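Local atomic coordinates of putative polyprenyl synthetase (Streptomyces coelicolor, PDB entry 3NF2), a protein that probably makes isoprenyl diphosphates, joining isoprene units into longer chains with the help of bound magnesium, as other polyprenyl synthetases do. Residues R21-R26 with F126-E131; V81-V86 with L188-S193. All blocks are in the same frame, centred on the assembly; numbering follows the deposited sequence.

In the fold
Both contacts belong to the mainly alpha-helical isoprenoid synthase fold, and their centres lie about 14 Å apart. Along the chain their segments alternate: 21-26, then 81-86, then 126-131, then 188-193. Interaction 1 sets helix 5-25 against helix 115-134, about 20 Å from the centre of the chain, while interaction 2 joins helices 77-98 and 173-198 at about 10 Å. Direct packing connects them, for Ala129 CB lies 3.5 Å from Ala82 O and also touches Leu85 and Val86. The N-terminal helix is thereby joined, through helix 115-134, to helix 77-98, whose C-terminal end carries an aspartate-rich motif characteristic of the family.

Interaction 1: residues R21-R26 with F126-E131; sequences RAAVDR and FALANE
A small apolar helix-to-helix contact, Ala23 against Leu128, joins the part of helix 5-25 near its C-terminal end to helix 115-134 at the periphery of the mainly alpha-helical isoprenoid synthase fold. No hydrogen bond crosses it, and the two segments together bury only 94 Å². Leu128 supplies the reach: its CG stands anti to the backbone N (chi1 -172°), carrying the branched end out from its own helix toward segment 21-26. The CA atoms of Ala23 and Leu128 are 8.0 Å apart, a separation bridged by a long leucine meeting a short alanine, whose CB also points across the contact. One methyl does the touching. CD2 of Leu128 lies 4.0 Å from Ala23 CB and passes the peptide that follows, so that the methyl meets both side chain and main chain of the same residue. Val24 stands at the margin of the contact, where its CG2 comes no nearer than 4.7 Å, to Leu128 CD2; an apolar valine suits this buried place beside the aromatic side chains of Phe39 and Trp41.

The other helix lies at the dimer interface. Leu128 also touches Leu85 of helix 77-98 and Arg153 of the second subunit, so one leucine serves three neighbours. On the same helix, Glu131 forms a salt bridge with Arg153 of the second subunit, and Phe126 stacks on Phe89 of its own chain while meeting Phe126 of the second subunit with the ring planes at about 70°. The contact thus places the N-terminal helix against a helix that takes part in dimerisation. Near the C-terminal end of its helix, Ala23 O accepts a weak 3.4 Å bond from Arg26 N, and Leu128 CD2 comes to 3.7 Å from that same oxygen in van der Waals contact.

Interaction 2: residues V81-V86 with L188-S193; sequences VAVELV and LACASS
Val83 sets its two methyls against the sulfur of Cys190 and the CA and CB of Ala191. CG2 lies 4.1 Å from Ala191 CA and equally close to the sulfur of Cys190, while CG1 faces Ala191 CB at 4.2 Å. The fork is set by chi1 (163°): CG1 stands anti to the backbone N and CG2 anti to the carbonyl carbon, which lets both branches share the work. Alanine suits the facing position because its single methyl leaves the valine access to the main chain, and the CA atoms of Val83 and Ala191 approach to 6.5 Å. The sulfur of Cys190 adds a compact, polarisable surface, and the Cys190 side chain also packs on Ala151 of helix 139-165.

This is helix packing in the core of the isoprenoid synthase fold, where helices 77-98 and 173-198 meet among helices 57-67, 139-165 and 203-230. All three touching residues are buried, and the contact has no hydrogen bond of its own. Glu84, on the next position of its helix, forms a salt bridge with Arg58, and Ser192 O accepts a hydrogen bond from Ser65 OG.

The serines after Ala191 turn their hydroxyls back onto their own helix, a common way to place serine in a buried helix. Ser193 OG donates to Ala189 O at 3.2 Å. Leu188 O is gripped twice by Ser192, whose N and OG approach from opposite faces of the carbonyl plane; Ser192 OG lies 2.9 Å from Leu188 O, tilted 31° from that plane.

Interaction 1: residues R21-R26 with F126-E131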
loop_
_atom_site.group_PDB
_atom_site.type_symbol
_atom_site.label_atom_id
_atom_site.label_comp_id
_atom_site.label_asym_id
_atom_site.label_seq_id
_atom_site.Cartn_x
_atom_site.Cartn_y
_atom_site.Cartn_z
ATOM N N ARG A 21 11.058 -9.931 -12.048
ATOM C CA ARG A 21 12.220 -10.348 -11.240
ATOM C C ARG A 21 13.305 -9.259 -11.183
ATOM O O ARG A 21 13.812 -8.953 -10.098
ATOM C CB ARG A 21 12.781 -11.697 -11.718
ATOM C CG ARG A 21 14.248 -11.955 -11.393
ATOM C CD ARG A 21 14.466 -12.931 -10.247
ATOM N NE ARG A 21 14.364 -14.331 -10.666
ATOM C CZ ARG A 21 14.982 -15.348 -10.068
ATOM N NH1 ARG A 21 14.817 -16.582 -10.528
ATOM N NH2 ARG A 21 15.780 -15.143 -9.024
ATOM N N ALA A 22 13.611 -8.649 -12.332
ATOM C CA ALA A 22 14.587 -7.554 -12.404
ATOM C C ALA A 22 14.142 -6.304 -11.646
ATOM O O ALA A 22 14.976 -5.599 -11.081
ATOM C CB ALA A 22 14.932 -7.202 -13.849
ATOM N N ALA A 23 12.838 -6.032 -11.625
ATOM C CA ALA A 23 12.341 -4.855 -10.905
ATOM C C ALA A 23 12.355 -5.106 -9.407
ATOM O O ALA A 23 12.617 -4.208 -8.624
ATOM C CB ALA A 23 10.951 -4.469 -11.384
ATOM N N VAL A 24 12.101 -6.350 -9.022
ATOM C CA VAL A 24 12.092 -6.754 -7.613
ATOM C C VAL A 24 13.504 -6.784 -6.993
ATOM O O VAL A 24 13.709 -6.347 -5.850
ATOM C CB VAL A 24 11.355 -8.105 -7.460
ATOM C CG1 VAL A 24 11.833 -8.895 -6.233
ATOM C CG2 VAL A 24 9.841 -7.874 -7.442
ATOM N N ASP A 25 14.476 -7.269 -7.762
ATOM C CA ASP A 25 15.880 -7.284 -7.330
ATOM C C ASP A 25 16.456 -5.870 -7.088
ATOM O O ASP A 25 17.439 -5.710 -6.360
ATOM C CB ASP A 25 16.741 -8.074 -8.338
ATOM C CG ASP A 25 16.439 -9.589 -8.330
ATOM O OD1 ASP A 25 17.125 -10.336 -9.053
ATOM O OD2 ASP A 25 15.526 -10.046 -7.608
ATOM N N ARG A 26 15.824 -4.859 -7.689
ATOM C CA ARG A 26 16.244 -3.460 -7.568
ATOM C C ARG A 26 15.743 -2.750 -6.302
ATOM O O ARG A 26 16.115 -1.612 -6.050
ATOM C CB ARG A 26 15.785 -2.677 -8.796
ATOM C CG ARG A 26 16.567 -2.976 -10.061
ATOM C CD ARG A 26 17.558 -1.877 -10.380
ATOM N NE ARG A 26 16.892 -0.694 -10.924
ATOM C CZ ARG A 26 17.427 0.524 -10.960
ATOM N NH1 ARG A 26 18.645 0.738 -10.474
ATOM N NH2 ARG A 26 16.738 1.532 -11.477
ATOM N N PHE A 126 3.321 -2.570 -4.268
ATOM C CA PHE A 126 2.199 -1.752 -4.703
ATOM C C PHE A 126 2.677 -0.406 -5.266
ATOM O O PHE A 126 2.156 0.067 -6.282
ATOM C CB PHE A 126 1.178 -1.576 -3.564
ATOM C CG PHE A 126 -0.076 -0.819 -3.961
ATOM C CD1 PHE A 126 -0.614 -0.903 -5.249
ATOM C CD2 PHE A 126 -0.750 -0.059 -3.023
ATOM C CE1 PHE A 126 -1.768 -0.192 -5.597
ATOM C CE2 PHE A 126 -1.907 0.653 -3.362
ATOM C CZ PHE A 126 -2.411 0.583 -4.654
ATOM N N ALA A 127 3.678 0.197 -4.634
ATOM C CA ALA A 127 4.261 1.423 -5.187
ATOM C C ALA A 127 5.044 1.162 -6.490
ATOM O O ALA A 127 5.007 1.982 -7.418
ATOM C CB ALA A 127 5.128 2.122 -4.163
ATOM N N LEU A 128 5.725 0.018 -6.561
ATOM C CA LEU A 128 6.473 -0.362 -7.766
ATOM C C LEU A 128 5.577 -0.595 -8.990
ATOM O O LEU A 128 5.993 -0.362 -10.126
ATOM C CB LEU A 128 7.338 -1.607 -7.491
ATOM C CG LEU A 128 8.338 -2.059 -8.557
ATOM C CD1 LEU A 128 9.370 -0.966 -8.949
ATOM C CD2 LEU A 128 9.040 -3.305 -8.095
ATOM N N ALA A 129 4.354 -1.060 -8.742
ATOM C CA ALA A 129 3.405 -1.381 -9.802
ATOM C C ALA A 129 2.990 -0.123 -10.514
ATOM O O ALA A 129 2.943 -0.087 -11.746
ATOM C CB ALA A 129 2.178 -2.097 -9.234
ATOM N N ASN A 130 2.696 0.906 -9.726
ATOM C CA ASN A 130 2.366 2.225 -10.250
ATOM C C ASN A 130 3.539 2.845 -10.998
ATOM O O ASN A 130 3.345 3.516 -12.009
ATOM C CB ASN A 130 1.924 3.156 -9.114
ATOM C CG ASN A 130 0.604 2.748 -8.512
ATOM O OD1 ASN A 130 -0.317 2.365 -9.217
ATOM N ND2 ASN A 130 0.504 2.837 -7.199
ATOM N N GLU A 131 4.749 2.600 -10.496
ATOM C CA GLU A 131 5.976 3.078 -11.120
ATOM C C GLU A 131 6.179 2.431 -12.482
ATOM O O GLU A 131 6.478 3.116 -13.449
ATOM C CB GLU A 131 7.183 2.773 -10.231
ATOM C CG GLU A 131 8.483 3.422 -10.673
ATOM C CD GLU A 131 8.632 4.840 -10.144
ATOM O OE1 GLU A 131 8.048 5.773 -10.744
ATOM O OE2 GLU A 131 9.341 5.023 -9.127
#

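Interaction 2: residues V81-V86 with L188-S193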
loop_
_atom_site.group_PDB
_atom_site.type_symbol
_atom_site.label_atom_id
_atom_site.label_comp_id
_atom_site.label_asym_id
_atom_site.label_seq_id
_atom_site.Cartn_x
_atom_site.Cartn_y
_atom_site.Cartn_z
ATOM N N VAL A 81 3.087 -6.894 -15.578
ATOM C CA VAL A 81 4.013 -6.800 -14.456
ATOM C C VAL A 81 3.321 -6.063 -13.298
ATOM O O VAL A 81 3.317 -6.539 -12.162
ATOM C CB VAL A 81 5.372 -6.144 -14.894
ATOM C CG1 VAL A 81 6.222 -5.710 -13.700
ATOM C CG2 VAL A 81 6.168 -7.109 -15.753
ATOM N N ALA A 82 2.686 -4.944 -13.614
ATOM C CA ALA A 82 1.947 -4.165 -12.631
ATOM C C ALA A 82 0.820 -4.972 -11.963
ATOM O O ALA A 82 0.636 -4.884 -10.738
ATOM C CB ALA A 82 1.397 -2.904 -13.271
ATOM N N VAL A 83 0.092 -5.757 -12.768
ATOM C CA VAL A 83 -0.981 -6.626 -12.279
ATOM C C VAL A 83 -0.435 -7.700 -11.325
ATOM O O VAL A 83 -1.019 -7.963 -10.266
ATOM C CB VAL A 83 -1.774 -7.279 -13.450
ATOM C CG1 VAL A 83 -2.585 -8.465 -12.976
ATOM C CG2 VAL A 83 -2.729 -6.276 -14.077
ATOM N N GLU A 84 0.698 -8.292 -11.690
ATOM C CA GLU A 84 1.321 -9.310 -10.860
ATOM C C GLU A 84 1.839 -8.747 -9.546
ATOM O O GLU A 84 1.788 -9.418 -8.513
ATOM C CB GLU A 84 2.463 -9.979 -11.612
ATOM C CG GLU A 84 2.020 -10.956 -12.689
ATOM C CD GLU A 84 0.873 -11.840 -12.244
ATOM O OE1 GLU A 84 -0.276 -11.542 -12.637
ATOM O OE2 GLU A 84 1.121 -12.816 -11.500
ATOM N N LEU A 85 2.344 -7.516 -9.603
ATOM C CA LEU A 85 2.878 -6.832 -8.437
ATOM C C LEU A 85 1.782 -6.505 -7.427
ATOM O O LEU A 85 1.942 -6.781 -6.233
ATOM C CB LEU A 85 3.651 -5.572 -8.849
ATOM C CG LEU A 85 5.048 -5.814 -9.428
ATOM C CD1 LEU A 85 5.604 -4.544 -10.084
ATOM C CD2 LEU A 85 6.026 -6.357 -8.384
ATOM N N VAL A 86 0.674 -5.943 -7.922
ATOM C CA VAL A 86 -0.501 -5.630 -7.099
ATOM C C VAL A 86 -1.082 -6.906 -6.508
ATOM O O VAL A 86 -1.418 -6.950 -5.310
ATOM C CB VAL A 86 -1.591 -4.866 -7.896
ATOM C CG1 VAL A 86 -2.897 -4.819 -7.127
ATOM C CG2 VAL A 86 -1.147 -3.448 -8.177
ATOM N N LEU A 188 -8.794 -9.460 -12.704
ATOM C CA LEU A 188 -8.865 -10.113 -14.014
ATOM C C LEU A 188 -9.452 -9.168 -15.052
ATOM O O LEU A 188 -9.044 -9.186 -16.206
ATOM C CB LEU A 188 -9.628 -11.433 -13.940
ATOM C CG LEU A 188 -8.739 -12.574 -13.425
ATOM C CD1 LEU A 188 -9.534 -13.728 -12.825
ATOM C CD2 LEU A 188 -7.827 -13.090 -14.513
ATOM N N ALA A 189 -10.364 -8.307 -14.607
ATOM C CA ALA A 189 -10.933 -7.249 -15.434
ATOM C C ALA A 189 -9.839 -6.295 -15.871
ATOM O O ALA A 189 -9.774 -5.906 -17.039
ATOM C CB ALA A 189 -11.991 -6.494 -14.660
ATOM N N CYS A 190 -8.981 -5.935 -14.915
ATOM C CA CYS A 190 -7.854 -5.067 -15.170
ATOM C C CYS A 190 -6.845 -5.734 -16.097
ATOM O O CYS A 190 -6.399 -5.121 -17.054
ATOM C CB CYS A 190 -7.171 -4.641 -13.870
ATOM S SG CYS A 190 -5.792 -3.504 -14.162
ATOM N N ALA A 191 -6.505 -6.986 -15.823
ATOM C CA ALA A 191 -5.576 -7.727 -16.676
ATOM C C ALA A 191 -6.086 -7.852 -18.113
ATOM O O ALA A 191 -5.305 -7.770 -19.058
ATOM C CB ALA A 191 -5.305 -9.097 -16.098
ATOM N N SER A 192 -7.402 -8.026 -18.259
ATOM C CA SER A 192 -8.045 -8.166 -19.560
ATOM C C SER A 192 -8.069 -6.884 -20.380
ATOM O O SER A 192 -8.165 -6.944 -21.602
ATOM C CB SER A 192 -9.482 -8.688 -19.407
ATOM O OG SER A 192 -9.482 -10.044 -18.993
ATOM N N SER A 193 -7.992 -5.735 -19.716
ATOM C CA SER A 193 -8.130 -4.455 -20.411
ATOM C C SER A 193 -6.872 -3.571 -20.430
ATOM O O SER A 193 -6.823 -2.591 -21.176
ATOM C CB SER A 193 -9.309 -3.663 -19.844
ATOM O OG SER A 193 -9.044 -3.206 -18.527
#